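Triacylglycerol lipase (Clostridium botulinum, PDB 5AH1) hydrolyses synthetic polyesters and, as a triacylglycerol lipase of the alpha/beta-hydrolase fold, probably also the ester bonds of lipids. Local coordinates at residues A[84-89]-A[303-308]; A[179-184]-A[427-432]; A[225-230]-A[437-442]. One frame throughout, in Å; residues are numbered along the deposited sequence.

Interaction 1 (A[84-89]-A[303-308]); sequences HGFMGF and IATYDL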
loop_
_atom_site.group_PDB
_atom_site.type_symbol
_atom_site.label_atom_id
_atom_site.label_comp_id
_atom_site.label_asym_id
_atom_site.label_seq_id
_atom_site.Cartn_x
_atom_site.Cartn_y
_atom_site.Cartn_z
ATOM N N HIS A 84 2.908 -2.836 3.702
ATOM C CA HIS A 84 3.481 -2.426 2.429
ATOM C C HIS A 84 2.489 -2.520 1.270
ATOM O O HIS A 84 1.416 -3.130 1.378
ATOM C CB HIS A 84 4.682 -3.329 2.118
ATOM C CG HIS A 84 4.315 -4.764 1.920
ATOM N ND1 HIS A 84 3.808 -5.238 0.733
ATOM C CD2 HIS A 84 4.353 -5.830 2.759
ATOM C CE1 HIS A 84 3.563 -6.534 0.843
ATOM N NE2 HIS A 84 3.881 -6.917 2.065
ATOM N N GLY A 85 2.880 -1.901 0.164
ATOM C CA GLY A 85 2.090 -1.912 -1.055
ATOM C C GLY A 85 2.451 -2.963 -2.082
ATOM O O GLY A 85 2.850 -4.083 -1.768
ATOM N N PHE A 86 2.251 -2.576 -3.331
ATOM C CA PHE A 86 2.518 -3.426 -4.491
ATOM C C PHE A 86 4.017 -3.657 -4.614
ATOM O O PHE A 86 4.800 -2.705 -4.500
ATOM C CB PHE A 86 1.966 -2.694 -5.718
ATOM C CG PHE A 86 2.108 -3.423 -7.026
ATOM C CD1 PHE A 86 1.433 -4.599 -7.277
ATOM C CD2 PHE A 86 2.843 -2.870 -8.038
ATOM C CE1 PHE A 86 1.530 -5.221 -8.497
ATOM C CE2 PHE A 86 2.935 -3.496 -9.251
ATOM C CZ PHE A 86 2.284 -4.666 -9.472
ATOM N N MET A 87 4.413 -4.914 -4.790
ATOM C CA MET A 87 5.824 -5.265 -4.922
ATOM C C MET A 87 6.675 -4.818 -3.727
ATOM O O MET A 87 7.845 -4.467 -3.877
ATOM C CB MET A 87 6.388 -4.801 -6.277
ATOM C CG MET A 87 5.941 -5.728 -7.430
ATOM S SD MET A 87 6.742 -7.354 -7.331
ATOM C CE MET A 87 8.337 -6.913 -7.963
ATOM N N GLY A 88 6.074 -4.867 -2.533
ATOM C CA GLY A 88 6.808 -4.760 -1.281
ATOM C C GLY A 88 7.064 -6.128 -0.682
ATOM O O GLY A 88 6.301 -7.067 -0.935
ATOM N N PHE A 89 8.151 -6.247 0.081
ATOM C CA PHE A 89 8.603 -7.526 0.626
ATOM C C PHE A 89 8.840 -7.444 2.129
ATOM O O PHE A 89 8.716 -6.372 2.720
ATOM C CB PHE A 89 9.837 -7.982 -0.145
ATOM C CG PHE A 89 9.528 -8.237 -1.587
ATOM C CD1 PHE A 89 8.967 -9.440 -1.987
ATOM C CD2 PHE A 89 9.724 -7.246 -2.539
ATOM C CE1 PHE A 89 8.607 -9.661 -3.320
ATOM C CE2 PHE A 89 9.381 -7.467 -3.866
ATOM C CZ PHE A 89 8.824 -8.680 -4.258
ATOM N N ILE A 303 -6.422 -10.100 -8.802
ATOM C CA ILE A 303 -4.974 -9.885 -8.881
ATOM C C ILE A 303 -4.690 -8.383 -8.693
ATOM O O ILE A 303 -5.574 -7.566 -8.916
ATOM C CB ILE A 303 -4.445 -10.469 -10.229
ATOM C CG1 ILE A 303 -2.932 -10.679 -10.196
ATOM C CG2 ILE A 303 -4.920 -9.624 -11.396
ATOM C CD1 ILE A 303 -2.477 -11.785 -9.249
ATOM N N ALA A 304 -3.478 -8.022 -8.280
ATOM C CA ALA A 304 -3.230 -6.629 -7.914
ATOM C C ALA A 304 -3.431 -5.642 -9.064
ATOM O O ALA A 304 -3.912 -4.539 -8.851
ATOM C CB ALA A 304 -1.827 -6.457 -7.335
ATOM N N THR A 305 -3.033 -6.021 -10.269
ATOM C CA THR A 305 -3.085 -5.111 -11.403
ATOM C C THR A 305 -4.522 -4.661 -11.699
ATOM O O THR A 305 -4.750 -3.496 -12.054
ATOM C CB THR A 305 -2.372 -5.736 -12.632
ATOM O OG1 THR A 305 -2.711 -7.117 -12.740
ATOM C CG2 THR A 305 -0.879 -5.641 -12.448
ATOM N N TYR A 306 -5.499 -5.544 -11.501
ATOM C CA TYR A 306 -6.900 -5.157 -11.625
ATOM C C TYR A 306 -7.317 -4.247 -10.470
ATOM O O TYR A 306 -7.934 -3.195 -10.668
ATOM C CB TYR A 306 -7.820 -6.374 -11.688
ATOM C CG TYR A 306 -9.270 -5.962 -11.659
ATOM C CD1 TYR A 306 -9.917 -5.521 -12.803
ATOM C CD2 TYR A 306 -9.986 -5.960 -10.469
ATOM C CE1 TYR A 306 -11.235 -5.118 -12.770
ATOM C CE2 TYR A 306 -11.290 -5.549 -10.426
ATOM C CZ TYR A 306 -11.922 -5.134 -11.567
ATOM O OH TYR A 306 -13.233 -4.715 -11.502
ATOM N N ASP A 307 -6.983 -4.647 -9.249
ATOM C CA ASP A 307 -7.397 -3.904 -8.060
ATOM C C ASP A 307 -6.790 -2.496 -7.990
ATOM O O ASP A 307 -7.342 -1.610 -7.324
ATOM C CB ASP A 307 -7.043 -4.714 -6.807
ATOM C CG ASP A 307 -8.157 -5.680 -6.378
ATOM O OD1 ASP A 307 -9.194 -5.769 -7.081
ATOM O OD2 ASP A 307 -7.974 -6.339 -5.324
ATOM N N LEU A 308 -5.647 -2.309 -8.644
ATOM C CA LEU A 308 -4.973 -1.018 -8.759
ATOM C C LEU A 308 -5.547 -0.104 -9.819
ATOM O O LEU A 308 -5.310 1.101 -9.775
ATOM C CB LEU A 308 -3.486 -1.217 -9.044
ATOM C CG LEU A 308 -2.679 -1.802 -7.879
ATOM C CD1 LEU A 308 -1.312 -2.249 -8.351
ATOM C CD2 LEU A 308 -2.537 -0.805 -6.726
#
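Phe86, the first of the two central residues in a type II beta turn running from Gly85 to Gly88, lies closest to the start of helix 304-308, with its CA 7.4 Å from Ala304 CA. The turn follows strand 80-83 of the alpha/beta-hydrolase sheet, and the His84-Gly85 pair that leads into it, together with this position just after the strand, fits the loop that in related lipases carries one half of the oxyanion hole. Across the gap the contact is purely apolar. The CB of Phe86 is directed at the helix, and CG runs anti to the backbone N (chi1 -178°), which carries the ring out from the turn. Leu308 CD1 then sits over one face of the ring in a CH-pi contact, 3.9 Å from the centroid and 18° off the ring normal. Met87 CG covers the opposite face, 4.1 Å above the plane, so the ring is clasped between a methionine of its own turn and a leucine of the helix. Ala304 CB comes in obliquely, 3.8 Å from Phe86 CD1, while Thr305 CG2 makes a looser approach to CZ. Ala304 and Leu308 are one helical turn apart, as the bond from Leu308 N to Ala304 O confirms, and therefore meet the ring from the same flank of the helix. Met183 reaches both of them, and Ile246 and Thr249 of helix 242-257 also touch Phe86. The turn itself is held by polar bonds: Arg131 donates to the carbonyls of His84 and Gly85, and Gly88 N adds only a weak bond to Gly85 O. The imidazole of His84 completes the grip, its ND1 meeting a lone pair of Gly85 O in the carbonyl plane at 2.9 Å.

Interaction 2 (A[179-184]-A[427-432]); sequences IGHSMG and MDIVGT. With K (potassium ion), chain C.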
loop_
_atom_site.group_PDB
_atom_site.type_symbol
_atom_site.label_atom_id
_atom_site.label_comp_id
_atom_site.label_asym_id
_atom_site.label_seq_id
_atom_site.Cartn_x
_atom_site.Cartn_y
_atom_site.Cartn_z
ATOM N N ILE A 179 -1.200 1.249 9.361
ATOM C CA ILE A 179 -0.623 2.212 8.433
ATOM C C ILE A 179 -0.227 1.478 7.168
ATOM O O ILE A 179 0.567 0.540 7.227
ATOM C CB ILE A 179 0.612 2.941 9.038
ATOM C CG1 ILE A 179 0.245 3.661 10.341
ATOM C CG2 ILE A 179 1.199 3.914 8.032
ATOM C CD1 ILE A 179 1.383 4.420 11.026
ATOM N N GLY A 180 -0.768 1.927 6.042
ATOM C CA GLY A 180 -0.552 1.254 4.779
ATOM C C GLY A 180 -0.081 2.198 3.701
ATOM O O GLY A 180 -0.705 3.217 3.448
ATOM N N HIS A 181 1.018 1.836 3.043
ATOM C CA HIS A 181 1.578 2.638 1.958
ATOM C C HIS A 181 1.145 2.048 0.632
ATOM O O HIS A 181 1.094 0.825 0.474
ATOM C CB HIS A 181 3.100 2.673 2.056
ATOM C CG HIS A 181 3.765 3.389 0.924
ATOM N ND1 HIS A 181 4.453 2.728 -0.076
ATOM C CD2 HIS A 181 3.794 4.702 0.596
ATOM C CE1 HIS A 181 4.931 3.613 -0.932
ATOM N NE2 HIS A 181 4.537 4.818 -0.551
ATOM N N SER A 182 0.881 2.897 -0.353
ATOM C CA SER A 182 0.586 2.392 -1.689
ATOM C C SER A 182 -0.652 1.505 -1.554
ATOM O O SER A 182 -1.590 1.836 -0.832
ATOM C CB SER A 182 1.830 1.654 -2.260
ATOM O OG SER A 182 1.511 0.752 -3.311
ATOM N N MET A 183 -0.649 0.381 -2.253
ATOM C CA MET A 183 -1.714 -0.605 -2.169
ATOM C C MET A 183 -2.010 -1.073 -0.731
ATOM O O MET A 183 -3.118 -1.537 -0.435
ATOM C CB MET A 183 -1.346 -1.814 -3.021
ATOM C CG MET A 183 -2.500 -2.735 -3.317
ATOM S SD MET A 183 -1.924 -4.179 -4.225
ATOM C CE MET A 183 -3.517 -4.929 -4.523
ATOM N N GLY A 184 -1.034 -0.948 0.164
ATOM C CA GLY A 184 -1.246 -1.266 1.568
ATOM C C GLY A 184 -2.432 -0.518 2.179
ATOM O O GLY A 184 -3.135 -1.075 3.003
ATOM N N MET A 427 8.101 6.583 -3.479
ATOM C CA MET A 427 8.956 5.755 -2.634
ATOM C C MET A 427 9.688 6.590 -1.566
ATOM O O MET A 427 10.048 6.069 -0.502
ATOM C CB MET A 427 9.942 4.951 -3.496
ATOM C CG MET A 427 9.261 3.948 -4.415
ATOM S SD MET A 427 10.359 2.660 -5.051
ATOM C CE MET A 427 11.623 3.613 -5.880
ATOM N N ASP A 428 9.901 7.878 -1.837
ATOM C CA ASP A 428 10.606 8.755 -0.896
ATOM C C ASP A 428 9.969 8.727 0.487
ATOM O O ASP A 428 10.666 8.832 1.506
ATOM C CB ASP A 428 10.558 10.208 -1.362
ATOM C CG ASP A 428 11.417 10.489 -2.589
ATOM O OD1 ASP A 428 12.369 9.718 -2.867
ATOM O OD2 ASP A 428 11.138 11.500 -3.281
ATOM N N ILE A 429 8.645 8.641 0.538
ATOM C CA ILE A 429 7.928 8.727 1.809
ATOM C C ILE A 429 8.141 7.500 2.697
ATOM O O ILE A 429 7.868 7.554 3.897
ATOM C CB ILE A 429 6.407 9.014 1.586
ATOM C CG1 ILE A 429 5.665 9.325 2.900
ATOM C CG2 ILE A 429 5.742 7.850 0.811
ATOM C CD1 ILE A 429 6.239 10.497 3.700
ATOM N N VAL A 430 8.616 6.395 2.117
ATOM C CA VAL A 430 9.030 5.241 2.919
ATOM C C VAL A 430 10.564 5.106 2.958
ATOM O O VAL A 430 11.094 4.039 3.298
ATOM C CB VAL A 430 8.351 3.916 2.463
ATOM C CG1 VAL A 430 6.863 3.994 2.684
ATOM C CG2 VAL A 430 8.647 3.584 1.000
ATOM N N GLY A 431 11.274 6.197 2.669
ATOM C CA GLY A 431 12.716 6.238 2.896
ATOM C C GLY A 431 13.587 5.886 1.708
ATOM O O GLY A 431 14.812 5.832 1.825
ATOM N N THR A 432 12.958 5.662 0.559
ATOM C CA THR A 432 13.637 5.292 -0.675
ATOM C C THR A 432 13.338 6.367 -1.741
ATOM O O THR A 432 12.499 6.166 -2.626
ATOM C CB THR A 432 13.156 3.895 -1.114
ATOM O OG1 THR A 432 13.512 2.945 -0.094
ATOM C CG2 THR A 432 13.787 3.456 -2.430
HETATM K K K C . 12.903 11.109 -4.963
HETATM O O HOH W 1 14.620 11.964 -6.464
HETATM O O HOH W 2 14.291 9.159 -5.413
HETATM O O HOH W 3 14.581 11.623 -3.104
#
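His181 meets Val430 and Ile429 through its imidazole, and the packing here is apolar. Val430 CG1 stands over the centre of one ring face, 3.7 Å from the centroid and 14° off the normal, a CH-pi contact. Ile429 CG2 arrives obliquely, 3.5 Å from His181 NE2; Ile429 CG1, anti to the backbone N (chi1 -171°), turns the longer branch elsewhere.

The hydrogen bonds of the imidazole lie outside the two segments: ND1 pairs with Tyr99 OH and NE2 with the carbonyl of His426. Within 427-432, Met427 O accepts from Val430 N (3.0 Å) and Thr432 N (3.1 Å), which reach it from opposite faces of its plane.

Metal binding occupies the far side of this loop. Asp428 grips a potassium ion with both carboxylate oxygens, OD1 at 2.6 Å and OD2 at 2.5 Å, while three waters, Asp425 and Pro351 O complete the site.

Gly180, Ser182 and Gly184 match the GxSxG nucleophile elbow, so His181 precedes the probable nucleophile. Since a carbonyl can only accept, NE2 must donate to His426; bonds at both nitrogens, with Val430 over the face, probably restrict the ring's rotation.

Interaction 3 (A[225-230]-A[437-442]); sequences STISTP and KDWYMD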
loop_
_atom_site.group_PDB
_atom_site.type_symbol
_atom_site.label_atom_id
_atom_site.label_comp_id
_atom_site.label_asym_id
_atom_site.label_seq_id
_atom_site.Cartn_x
_atom_site.Cartn_y
_atom_site.Cartn_z
ATOM N N SER A 225 -4.540 4.547 8.373
ATOM C CA SER A 225 -3.810 5.626 7.725
ATOM C C SER A 225 -3.295 5.134 6.387
ATOM O O SER A 225 -2.562 4.139 6.340
ATOM C CB SER A 225 -2.624 6.073 8.573
ATOM O OG SER A 225 -3.025 6.660 9.789
ATOM N N THR A 226 -3.693 5.820 5.314
ATOM C CA THR A 226 -3.194 5.519 3.972
ATOM C C THR A 226 -2.176 6.578 3.576
ATOM O O THR A 226 -2.343 7.756 3.877
ATOM C CB THR A 226 -4.337 5.390 2.918
ATOM O OG1 THR A 226 -4.901 6.668 2.595
ATOM C CG2 THR A 226 -5.422 4.467 3.405
ATOM N N ILE A 227 -1.089 6.129 2.947
ATOM C CA ILE A 227 0.003 6.989 2.520
ATOM C C ILE A 227 0.293 6.642 1.061
ATOM O O ILE A 227 0.653 5.514 0.749
ATOM C CB ILE A 227 1.272 6.782 3.383
ATOM C CG1 ILE A 227 0.987 6.988 4.872
ATOM C CG2 ILE A 227 2.381 7.714 2.898
ATOM C CD1 ILE A 227 2.218 6.724 5.752
ATOM N N SER A 228 0.113 7.617 0.179
ATOM C CA SER A 228 0.354 7.422 -1.256
ATOM C C SER A 228 -0.530 6.326 -1.850
ATOM O O SER A 228 -0.140 5.616 -2.784
ATOM C CB SER A 228 1.820 7.071 -1.520
ATOM O OG SER A 228 2.711 7.915 -0.806
ATOM N N THR A 229 -1.730 6.187 -1.312
ATOM C CA THR A 229 -2.576 5.048 -1.653
ATOM C C THR A 229 -3.495 5.347 -2.846
ATOM O O THR A 229 -4.116 6.412 -2.897
ATOM C CB THR A 229 -3.428 4.635 -0.441
ATOM O OG1 THR A 229 -2.554 4.123 0.563
ATOM C CG2 THR A 229 -4.483 3.570 -0.777
ATOM N N PRO A 230 -3.592 4.400 -3.793
ATOM C CA PRO A 230 -4.560 4.535 -4.890
ATOM C C PRO A 230 -5.981 4.221 -4.415
ATOM O O PRO A 230 -6.565 3.199 -4.752
ATOM C CB PRO A 230 -4.072 3.509 -5.901
ATOM C CG PRO A 230 -3.471 2.424 -5.051
ATOM C CD PRO A 230 -2.806 3.155 -3.904
ATOM N N LYS A 437 12.500 9.352 9.362
ATOM C CA LYS A 437 12.259 8.667 10.633
ATOM C C LYS A 437 11.553 9.578 11.643
ATOM O O LYS A 437 10.645 9.147 12.356
ATOM C CB LYS A 437 13.544 8.059 11.204
ATOM C CG LYS A 437 14.601 9.057 11.616
ATOM C CD LYS A 437 15.891 8.342 11.994
ATOM C CE LYS A 437 16.979 9.326 12.388
ATOM N NZ LYS A 437 18.273 8.646 12.695
ATOM N N ASP A 438 11.940 10.844 11.693
ATOM C CA ASP A 438 11.308 11.768 12.636
ATOM C C ASP A 438 9.835 11.997 12.311
ATOM O O ASP A 438 9.003 12.120 13.201
ATOM C CB ASP A 438 12.074 13.088 12.678
ATOM C CG ASP A 438 13.445 12.932 13.302
ATOM O OD1 ASP A 438 13.519 12.370 14.415
ATOM O OD2 ASP A 438 14.443 13.348 12.674
ATOM N N TRP A 439 9.510 12.026 11.024
ATOM C CA TRP A 439 8.124 12.159 10.595
ATOM C C TRP A 439 7.293 11.005 11.150
ATOM O O TRP A 439 6.211 11.218 11.728
ATOM C CB TRP A 439 8.058 12.214 9.072
ATOM C CG TRP A 439 6.695 12.547 8.482
ATOM C CD1 TRP A 439 6.292 13.751 8.000
ATOM C CD2 TRP A 439 5.597 11.640 8.255
ATOM N NE1 TRP A 439 5.009 13.672 7.519
ATOM C CE2 TRP A 439 4.558 12.387 7.664
ATOM C CE3 TRP A 439 5.390 10.279 8.499
ATOM C CZ2 TRP A 439 3.326 11.825 7.333
ATOM C CZ3 TRP A 439 4.171 9.723 8.167
ATOM C CH2 TRP A 439 3.151 10.494 7.589
ATOM N N TYR A 440 7.796 9.783 10.995
ATOM C CA TYR A 440 7.077 8.622 11.497
ATOM C C TYR A 440 6.974 8.594 13.024
ATOM O O TYR A 440 5.935 8.215 13.565
ATOM C CB TYR A 440 7.694 7.326 10.967
ATOM C CG TYR A 440 7.291 7.050 9.546
ATOM C CD1 TYR A 440 8.022 7.551 8.482
ATOM C CD2 TYR A 440 6.139 6.327 9.272
ATOM C CE1 TYR A 440 7.629 7.319 7.182
ATOM C CE2 TYR A 440 5.743 6.084 7.972
ATOM C CZ TYR A 440 6.489 6.594 6.939
ATOM O OH TYR A 440 6.077 6.353 5.648
ATOM N N MET A 441 8.032 9.000 13.724
ATOM C CA MET A 441 7.977 9.055 15.184
ATOM C C MET A 441 6.941 10.082 15.651
ATOM O O MET A 441 6.167 9.818 16.578
ATOM C CB MET A 441 9.372 9.319 15.756
ATOM C CG MET A 441 10.268 8.071 15.589
ATOM S SD MET A 441 11.914 8.186 16.236
ATOM C CE MET A 441 12.614 9.297 15.048
ATOM N N ASP A 442 6.910 11.239 14.992
ATOM C CA ASP A 442 5.915 12.251 15.307
ATOM C C ASP A 442 4.511 11.776 14.975
ATOM O O ASP A 442 3.570 12.098 15.688
ATOM C CB ASP A 442 6.216 13.571 14.585
ATOM C CG ASP A 442 7.369 14.335 15.216
ATOM O OD1 ASP A 442 7.812 13.963 16.326
ATOM O OD2 ASP A 442 7.832 15.312 14.589
#
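Ile227 and Tyr440 approach from opposite directions and meet at their ends, the isoleucine methyl CD1 lying 3.9 Å from the phenol oxygen OH. Their backbones stay far apart, CA to CA 11.5 Å, so long side chains bridge the gap. On the strand side the reach comes from an extended chain: Ile227 CG1 is anti to the carbonyl carbon, and CD1 continues the line (chi2 177°). On the helix side two aromatic residues receive it. Tyr440 touches the methyl with OH and, at 4.2 Å, with CE2, so the contact falls on the distal corner of the phenol. Trp439 offers the far end of its indole, CH2, to the same methyl at 4.3 Å. Ile227 CD1 approaches each ring obliquely.

The two rings are turned against each other at a steep angle. Trp439 CE3 stands 3.7 Å above the plane of the Tyr440 ring, over its centre, while Tyr440 CG lies in the indole plane at its edge. The rim of the tryptophan thus presses on the face of the tyrosine.

In the alpha/beta-hydrolase fold this is sheet-to-helix packing: strand 221-227 is the fourth of seven parallel strands, and helix 437-448 packs against it. Neighbouring strands widen the apolar surface, with Ile179 and His181 on one flank of Ile227 and Trp331 on the other. Trp331 and Phe60 each meet the Trp439 ring edge-to-face, and Leu106 touches Tyr440.

Tyr440 OH, besides touching the methyl, has its polar partner outside the two segments: it donates a hydrogen bond to the main-chain carbonyl of Ile429. A further strand-to-helix link lies about one helical turn along, where Ser225 OG is hydrogen-bonded to Tyr443 OH.

All three contacts are largely buried and lack a direct hydrogen bond between their segments, yet they sit at different levels of the fold. Interactions 2 and 3 share the central sheet, through neighbouring strands 176-181 and 221-227; besides the tyrosine link, a probable hydrogen bond joins them, Ser182 O to Thr229 OG1 at 2.8 Å. Interaction 1 lies beyond the strand ends, between a turn and a short helix, and touches interaction 2 where Ala304 CB meets Met183 CE at 3.6 Å. Chemically, interactions 1 and 2 each place an aliphatic methyl over a ring face, whereas interaction 3 is an oblique aliphatic-aromatic contact; interaction 2 also contains a potassium ligand, Asp428.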